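Local coordinates for protein ML032222a iGluR (Mnemiopsis leidyi, PDB 4YKJ) that probably serves as the ligand-binding core of an ionotropic glutamate receptor from a comb jelly, holding a small amino acid such as alanine in its cleft, at residues F63-K68 / I141-P146; E188-A193 / F212-G217. One frame throughout, in Å; residues are numbered along the deposited sequence.

Interaction 1: residues F63-K68 / I141-P146; sequences FGALNK and IGSRHP. With ALA (alanine), chain E.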
ATOM      1  N   PHE B  63      19.546   8.374   1.994  1.00  7.60           N
ATOM      2  CA  PHE B  63      18.619   7.341   1.599  1.00  6.64           C
ATOM      3  C   PHE B  63      18.861   6.971   0.156  1.00  6.73           C
ATOM      4  O   PHE B  63      19.086   5.790  -0.173  1.00  6.94           O
ATOM      5  CB  PHE B  63      17.180   7.777   1.871  1.00  7.04           C
ATOM      6  CG  PHE B  63      16.761   7.507   3.273  1.00  7.01           C
ATOM      7  CD1 PHE B  63      17.182   8.321   4.307  1.00  7.45           C
ATOM      8  CD2 PHE B  63      15.980   6.394   3.560  1.00  9.00           C
ATOM      9  CE1 PHE B  63      16.834   8.010   5.647  1.00  9.14           C
ATOM     10  CE2 PHE B  63      15.625   6.105   4.877  1.00  9.79           C
ATOM     11  CZ  PHE B  63      16.060   6.906   5.901  1.00 10.38           C
ATOM     12  N   GLY B  64      18.805   7.948  -0.744  1.00  6.87           N
ATOM     13  CA  GLY B  64      19.218   7.725  -2.112  1.00  8.31           C
ATOM     14  C   GLY B  64      18.372   8.435  -3.127  1.00  6.76           C
ATOM     15  O   GLY B  64      17.143   8.323  -3.139  1.00  6.92           O
ATOM     16  N   ALA B  65      19.057   9.120  -4.030  1.00  6.05           N
ATOM     17  CA  ALA B  65      18.448   9.799  -5.154  1.00  6.73           C
ATOM     18  C   ALA B  65      19.363   9.739  -6.359  1.00  7.21           C
ATOM     19  O   ALA B  65      20.558   9.456  -6.236  1.00  7.39           O
ATOM     20  CB  ALA B  65      18.136  11.251  -4.794  1.00  8.31           C
ATOM     21  N   LEU B  66      18.768   9.993  -7.517  1.00  7.91           N
ATOM     22  CA  LEU B  66      19.455   9.957  -8.802  1.00  8.63           C
ATOM     23  C   LEU B  66      19.909  11.349  -9.157  1.00 11.61           C
ATOM     24  O   LEU B  66      19.081  12.265  -9.271  1.00 13.59           O
ATOM     25  CB  LEU B  66      18.532   9.429  -9.901  1.00 11.97           C
ATOM     26  CG  LEU B  66      19.122   9.278 -11.304  1.00 13.88           C
ATOM     27  CD1 LEU B  66      20.403   8.468 -11.311  1.00 12.23           C
ATOM     28  CD2 LEU B  66      18.063   8.620 -12.172  1.00 21.74           C
ATOM     29  N   ASN B  67      21.203  11.514  -9.359  1.00  9.90           N
ATOM     30  CA  ASN B  67      21.773  12.800  -9.765  1.00 11.93           C
ATOM     31  C   ASN B  67      21.596  12.940 -11.273  1.00 13.94           C
ATOM     32  O   ASN B  67      22.099  12.113 -12.031  1.00 13.92           O
ATOM     33  CB  ASN B  67      23.245  12.821  -9.378  1.00 11.12           C
ATOM     34  CG  ASN B  67      23.927  14.145  -9.665  1.00 16.34           C
ATOM     35  OD1 ASN B  67      23.864  14.664 -10.772  1.00 15.88           O
ATOM     36  ND2 ASN B  67      24.602  14.688  -8.661  1.00 25.93           N
ATOM     37  N   LYS B  68      20.867  13.967 -11.704  1.00 15.34           N
ATOM     38  CA  LYS B  68      20.577  14.136 -13.124  1.00 16.69           C
ATOM     39  C   LYS B  68      21.762  14.642 -13.931  1.00 18.39           C
ATOM     40  O   LYS B  68      21.742  14.567 -15.156  1.00 23.58           O
ATOM     41  CB  LYS B  68      19.379  15.059 -13.307  1.00 20.65           C
ATOM     42  CG  LYS B  68      18.071  14.386 -12.914  1.00 26.91           C
ATOM     43  CD  LYS B  68      16.971  14.790 -13.885  1.00 34.77           C
ATOM     44  CE  LYS B  68      15.726  13.947 -13.690  1.00 40.05           C
ATOM     45  NZ  LYS B  68      14.841  14.018 -14.883  1.00 47.23           N
ATOM     46  N   ILE B 141      15.228  17.534   2.970  1.00  6.47           N
ATOM     47  CA  ILE B 141      16.511  16.859   3.102  1.00  6.66           C
ATOM     48  C   ILE B 141      16.994  16.365   1.741  1.00  6.15           C
ATOM     49  O   ILE B 141      16.222  15.751   0.985  1.00  6.59           O
ATOM     50  CB  ILE B 141      16.379  15.673   4.070  1.00  7.33           C
ATOM     51  CG1 ILE B 141      16.036  16.166   5.485  1.00  7.52           C
ATOM     52  CG2 ILE B 141      17.655  14.843   4.088  1.00  7.11           C
ATOM     53  CD1 ILE B 141      15.476  15.094   6.380  1.00  8.84           C
ATOM     54  N   GLY B 142      18.259  16.590   1.430  1.00  6.72           N
ATOM     55  CA  GLY B 142      18.799  16.161   0.166  1.00  7.10           C
ATOM     56  C   GLY B 142      18.876  14.652   0.043  1.00  7.67           C
ATOM     57  O   GLY B 142      19.199  13.938   1.004  1.00  7.96           O
ATOM     58  N   SER B 143      18.584  14.165  -1.161  1.00  7.57           N
ATOM     59  CA  SER B 143      18.697  12.738  -1.502  1.00  7.62           C
ATOM     60  C   SER B 143      17.776  11.855  -0.678  1.00  8.07           C
ATOM     61  O   SER B 143      18.051  10.677  -0.459  1.00 10.34           O
ATOM     62  CB  SER B 143      20.153  12.270  -1.440  1.00  8.74           C
ATOM     63  OG  SER B 143      20.930  12.958  -2.411  1.00  9.40           O
ATOM     64  N   ARG B 144      16.653  12.398  -0.276  1.00  7.22           N
ATOM     65  CA  ARG B 144      15.621  11.682   0.439  1.00  6.49           C
ATOM     66  C   ARG B 144      14.328  11.798  -0.385  1.00  7.89           C
ATOM     67  O   ARG B 144      14.201  12.656  -1.261  1.00  7.69           O
ATOM     68  CB  ARG B 144      15.488  12.311   1.831  1.00  7.11           C
ATOM     69  CG  ARG B 144      14.589  11.649   2.849  1.00  7.72           C
ATOM     70  CD  ARG B 144      14.548  12.522   4.076  1.00  8.13           C
ATOM     71  NE  ARG B 144      13.511  12.171   5.038  1.00  8.94           N
ATOM     72  CZ  ARG B 144      13.645  11.320   6.047  1.00  7.58           C
ATOM     73  NH1 ARG B 144      14.781  10.679   6.260  1.00  7.93           N
ATOM     74  NH2 ARG B 144      12.618  11.099   6.831  1.00  7.89           N
ATOM     75  N   HIS B 145      13.357  10.955  -0.110  1.00  6.45           N
ATOM     76  CA  HIS B 145      12.193  10.826  -0.964  1.00  6.53           C
ATOM     77  C   HIS B 145      11.396  12.129  -1.193  1.00  6.45           C
ATOM     78  O   HIS B 145      11.019  12.396  -2.327  1.00  6.48           O
ATOM     79  CB  HIS B 145      11.311   9.687  -0.433  1.00  6.89           C
ATOM     80  CG  HIS B 145       9.931   9.644  -1.009  1.00  7.23           C
ATOM     81  ND1 HIS B 145       9.647   9.146  -2.265  1.00  8.86           N
ATOM     82  CD2 HIS B 145       8.750  10.004  -0.457  1.00  7.30           C
ATOM     83  CE1 HIS B 145       8.338   9.172  -2.444  1.00 10.32           C
ATOM     84  NE2 HIS B 145       7.779   9.720  -1.382  1.00  7.86           N
ATOM     85  N   PRO B 146      11.080  12.909  -0.148  1.00  6.03           N
ATOM     86  CA  PRO B 146      10.248  14.100  -0.417  1.00  6.07           C
ATOM     87  C   PRO B 146      10.892  15.000  -1.460  1.00  7.21           C
ATOM     88  O   PRO B 146      10.195  15.475  -2.370  1.00  6.52           O
ATOM     89  CB  PRO B 146      10.139  14.763   0.950  1.00  7.12           C
ATOM     90  CG  PRO B 146      10.241  13.584   1.927  1.00  6.52           C
ATOM     91  CD  PRO B 146      11.276  12.680   1.297  1.00  6.44           C
TER
HETATM   92  N   ALA E 301      11.180   7.367   3.543  0.71  8.25           N
HETATM   93  CA  ALA E 301      12.294   8.300   3.206  0.71  6.44           C
HETATM   94  C   ALA E 301      13.072   7.810   1.992  0.71  4.31           C
HETATM   95  O   ALA E 301      13.922   8.540   1.453  0.71  5.06           O
HETATM   96  CB  ALA E 301      13.210   8.458   4.384  0.71  6.74           C
HETATM   97  OXT ALA E 301      12.832   6.701   1.493  0.71  7.93           O
HETATM   98  O   HOH W   1      19.046  11.354   2.507  1.00  9.01           O
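Gly64 and Ser143 make the direct backbone bond of this contact: Gly64 N donates to Ser143 O over 2.8 Å, with an N-H...O angle of 163°. A water accepts from Phe63 N at 3.1 Å and can donate to Gly142 O, a possible second, indirect link to the type II beta turn that leads into helix 145-152. Apolar contact continues along the loop, where the methyl CB of Ala65 lies 3.7 Å from Ser143 CA, while Ser143 OG turns to Asn74.

At the other end, the Phe63 ring and the Arg144 guanidinium stand side by side with planes 84° apart, CE1 of Phe63 being 3.4 Å from NH1 of Arg144. Both receive the bound alanine's methyl over a face: its CB sits 3.4 Å above the centre of the ring and 3.2 Å above the guanidinium plane. With CG opposite its backbone N (chi1 -173°) and the chain extended beyond, Arg144 reaches salt bridges with Asp187 and Glu17, which probably offset its charge. A serine in place of Phe63 would probably strip the ligand methyl of its aromatic cover and open a gap beside NH1 of Arg144. The ligand oxygen O accepts from His145 N at 2.9 Å. A methyl site walled by a ring and a guanidinium face is consistent with a small ligand side chain.

Interaction 2: residues E188-A193 / F212-G217; sequences EGPVLA and FEYAFG. With ALA (alanine), chain E.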
ATOM      1  N   GLU B 188       7.825  13.488   5.700  1.00  8.62           N
ATOM      2  CA  GLU B 188       6.838  12.408   5.633  1.00  7.40           C
ATOM      3  C   GLU B 188       6.032  12.276   6.900  1.00  7.72           C
ATOM      4  O   GLU B 188       6.562  12.413   7.998  1.00  8.92           O
ATOM      5  CB  GLU B 188       7.526  11.071   5.337  1.00  8.74           C
ATOM      6  CG  GLU B 188       8.311  11.130   4.044  1.00  9.15           C
ATOM      7  CD  GLU B 188       9.108   9.887   3.734  1.00  9.06           C
ATOM      8  OE1 GLU B 188       9.387   9.083   4.649  1.00  8.64           O
ATOM      9  OE2 GLU B 188       9.484   9.723   2.557  1.00 10.44           O
ATOM     10  N   GLY B 189       4.743  12.000   6.733  1.00  9.06           N
ATOM     11  CA  GLY B 189       3.812  11.902   7.837  1.00  8.80           C
ATOM     12  C   GLY B 189       4.250  11.064   9.030  1.00  8.64           C
ATOM     13  O   GLY B 189       4.276  11.550  10.155  1.00 10.00           O
ATOM     14  N   PRO B 190       4.588   9.795   8.808  1.00  8.42           N
ATOM     15  CA  PRO B 190       4.868   8.961   9.983  1.00  8.54           C
ATOM     16  C   PRO B 190       6.138   9.379  10.727  1.00  8.25           C
ATOM     17  O   PRO B 190       6.202   9.286  11.966  1.00  9.52           O
ATOM     18  CB  PRO B 190       5.020   7.558   9.380  1.00  8.70           C
ATOM     19  CG  PRO B 190       4.200   7.612   8.094  1.00 10.25           C
ATOM     20  CD  PRO B 190       4.467   8.996   7.580  1.00 10.28           C
ATOM     21  N   VAL B 191       7.137   9.828   9.981  1.00  7.76           N
ATOM     22  CA  VAL B 191       8.386  10.272  10.572  1.00  7.57           C
ATOM     23  C   VAL B 191       8.150  11.504  11.450  1.00  8.67           C
ATOM     24  O   VAL B 191       8.626  11.606  12.584  1.00  8.30           O
ATOM     25  CB  VAL B 191       9.389  10.572   9.467  1.00  7.59           C
ATOM     26  CG1 VAL B 191      10.660  11.181  10.019  1.00 10.21           C
ATOM     27  CG2 VAL B 191       9.707   9.305   8.712  1.00  9.24           C
ATOM     28  N   LEU B 192       7.384  12.448  10.936  1.00  8.08           N
ATOM     29  CA  LEU B 192       7.096  13.654  11.686  1.00 10.21           C
ATOM     30  C   LEU B 192       6.171  13.360  12.862  1.00 10.48           C
ATOM     31  O   LEU B 192       6.332  13.942  13.943  1.00 12.60           O
ATOM     32  CB  LEU B 192       6.524  14.742  10.775  1.00 10.77           C
ATOM     33  CG  LEU B 192       7.465  15.163   9.656  1.00 10.26           C
ATOM     34  CD1 LEU B 192       6.835  16.292   8.825  1.00 16.47           C
ATOM     35  CD2 LEU B 192       8.812  15.570  10.217  1.00 15.06           C
ATOM     36  N   ALA B 193       5.204  12.464  12.685  1.00 10.54           N
ATOM     37  CA  ALA B 193       4.290  12.109  13.782  1.00 12.06           C
ATOM     38  C   ALA B 193       5.069  11.623  14.992  1.00 14.23           C
ATOM     39  O   ALA B 193       4.830  12.048  16.138  1.00 16.14           O
ATOM     40  CB  ALA B 193       3.302  11.052  13.331  1.00 17.92           C
ATOM     41  N   PHE B 212       2.050   7.300  -1.111  1.00 10.29           N
ATOM     42  CA  PHE B 212       3.058   6.319  -1.435  1.00  9.43           C
ATOM     43  C   PHE B 212       3.150   5.316  -0.281  1.00  9.13           C
ATOM     44  O   PHE B 212       2.344   5.351   0.641  1.00  9.68           O
ATOM     45  CB  PHE B 212       4.404   7.011  -1.745  1.00  8.91           C
ATOM     46  CG  PHE B 212       4.871   7.941  -0.657  1.00  8.47           C
ATOM     47  CD1 PHE B 212       4.475   9.270  -0.661  1.00  8.93           C
ATOM     48  CD2 PHE B 212       5.674   7.485   0.375  1.00  9.40           C
ATOM     49  CE1 PHE B 212       4.891  10.128   0.323  1.00  9.11           C
ATOM     50  CE2 PHE B 212       6.080   8.349   1.383  1.00  8.62           C
ATOM     51  CZ  PHE B 212       5.659   9.675   1.357  1.00  8.63           C
ATOM     52  N   GLU B 213       4.098   4.402  -0.369  1.00  8.71           N
ATOM     53  CA  GLU B 213       4.242   3.343   0.628  1.00  8.48           C
ATOM     54  C   GLU B 213       5.654   3.308   1.135  1.00  8.10           C
ATOM     55  O   GLU B 213       6.580   3.777   0.479  1.00  7.57           O
ATOM     56  CB  GLU B 213       3.979   1.980  -0.013  1.00  9.85           C
ATOM     57  CG  GLU B 213       2.720   1.844  -0.866  1.00 20.28           C
ATOM     58  CD  GLU B 213       1.499   1.551  -0.051  1.00 34.81           C
ATOM     59  OE1 GLU B 213       1.616   1.550   1.188  1.00 41.12           O
ATOM     60  OE2 GLU B 213       0.424   1.312  -0.647  1.00 46.11           O
ATOM     61  N   TYR B 214       5.811   2.760   2.329  1.00  7.63           N
ATOM     62  CA  TYR B 214       7.102   2.282   2.801  1.00  7.13           C
ATOM     63  C   TYR B 214       7.217   0.793   2.519  1.00  7.14           C
ATOM     64  O   TYR B 214       6.300   0.030   2.824  1.00  7.48           O
ATOM     65  CB  TYR B 214       7.236   2.486   4.301  1.00  7.49           C
ATOM     66  CG  TYR B 214       7.323   3.913   4.777  1.00  7.00           C
ATOM     67  CD1 TYR B 214       7.817   4.926   3.963  1.00  7.53           C
ATOM     68  CD2 TYR B 214       6.943   4.241   6.062  1.00  7.18           C
ATOM     69  CE1 TYR B 214       7.906   6.227   4.439  1.00  6.84           C
ATOM     70  CE2 TYR B 214       7.039   5.521   6.543  1.00  7.54           C
ATOM     71  CZ  TYR B 214       7.506   6.508   5.740  1.00  6.99           C
ATOM     72  OH  TYR B 214       7.589   7.778   6.274  1.00  7.54           O
ATOM     73  N   ALA B 215       8.346   0.387   1.972  1.00  6.83           N
ATOM     74  CA  ALA B 215       8.631  -0.997   1.669  1.00  6.81           C
ATOM     75  C   ALA B 215      10.121  -1.242   1.887  1.00  6.40           C
ATOM     76  O   ALA B 215      10.852  -0.313   2.253  1.00  7.49           O
ATOM     77  CB  ALA B 215       8.240  -1.297   0.243  1.00  7.44           C
ATOM     78  N   PHE B 216      10.572  -2.470   1.672  1.00  6.35           N
ATOM     79  CA  PHE B 216      11.996  -2.752   1.634  1.00  6.08           C
ATOM     80  C   PHE B 216      12.452  -2.672   0.165  1.00  6.42           C
ATOM     81  O   PHE B 216      11.660  -2.907  -0.760  1.00  8.72           O
ATOM     82  CB  PHE B 216      12.342  -4.108   2.227  1.00  6.10           C
ATOM     83  CG  PHE B 216      12.142  -4.213   3.722  1.00  6.48           C
ATOM     84  CD1 PHE B 216      11.899  -3.101   4.520  1.00  6.63           C
ATOM     85  CD2 PHE B 216      12.226  -5.443   4.332  1.00  8.65           C
ATOM     86  CE1 PHE B 216      11.725  -3.234   5.906  1.00  6.34           C
ATOM     87  CE2 PHE B 216      12.078  -5.577   5.719  1.00  9.07           C
ATOM     88  CZ  PHE B 216      11.845  -4.471   6.497  1.00  8.32           C
ATOM     89  N   GLY B 217      13.709  -2.315  -0.047  1.00  6.11           N
ATOM     90  CA  GLY B 217      14.284  -2.238  -1.373  1.00  6.36           C
ATOM     91  C   GLY B 217      15.008  -3.511  -1.740  1.00  6.41           C
ATOM     92  O   GLY B 217      15.695  -4.089  -0.905  1.00  6.19           O
TER
HETATM   93  N   ALA E 301      11.180   7.367   3.543  0.71  8.25           N
HETATM   94  CA  ALA E 301      12.294   8.300   3.206  0.71  6.44           C
HETATM   95  C   ALA E 301      13.072   7.810   1.992  0.71  4.31           C
HETATM   96  O   ALA E 301      13.922   8.540   1.453  0.71  5.06           O
HETATM   97  CB  ALA E 301      13.210   8.458   4.384  0.71  6.74           C
HETATM   98  OXT ALA E 301      12.832   6.701   1.493  0.71  7.93           O
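Tyr214 comes at Glu188 with its hydroxyl leading, and its OH donates to Glu188 OE1 over 2.8 Å. The bond does not lie in the carboxylate plane: OE1 is met from above, 42° out of it. The two flat groups are turned 41° against each other, and the carboxyl carbon CD lies at the edge of the tyrosine ring, in its plane. The shaft of the glutamate closes in as well, its CB standing 3.4 Å from Tyr214 OH. Glu188 reaches across because its CG is opposite the carbonyl carbon (chi1 -58°) and the chain then runs straight out to the carboxylate.

The same carboxylate also faces the ligand. The amino N of the bound alanine is 2.7 Å from OE1, and 3.6 Å from CE1 of the tyrosine, while OE2 is hydrogen-bonded to Ser93. An acidic group facing the ligand ammonium is the familiar arrangement of ionotropic glutamate receptor binding domains, which share the two-lobed periplasmic-binding-protein fold. Here Glu188 ends strand 183-188 and occupies the N-cap position of helix 189-195, and the ligand's ammonium probably offsets the carboxylate's charge. Tyr214 belongs to the long strand 202-218, which pairs antiparallel with 109-118.

The first turn of the helix packs round the hydroxyl end of the tyrosine. Pro190 comes from the opposite direction and brings CG to 3.9 Å from Tyr214 CE2; Val191 crosses at about a right angle, its CG2 3.6 Å from Tyr214 OH. Phe20 meets the tyrosine ring nearly perpendicularly from elsewhere in the chain. Phe212, two residues earlier on the strand, lies crosswise to Glu188, with CE2 3.9 Å from OE2, and its ring also meets that of His145.

In the fold
Both contacts are buried and share the ligand site, illustrating how one small amino acid is enclosed by elements distant in sequence. Interaction 1 joins a loop without regular structure to the start of helix 145-152, and runs from a backbone bond at the turn to the ligand's methyl and one carboxylate oxygen. Interaction 2 lies nearer the middle of the chain, links the start of helix 189-195 to a long strand through side chains alone, and faces the ammonium end. They meet directly: His145 CD2 is 3.1 Å from Glu188 OE2, and Arg144 NH2 packs on Val191 CG1. Ser93, of strand 91-93, and Arg98, of helix 96-101, also hydrogen-bond the ligand.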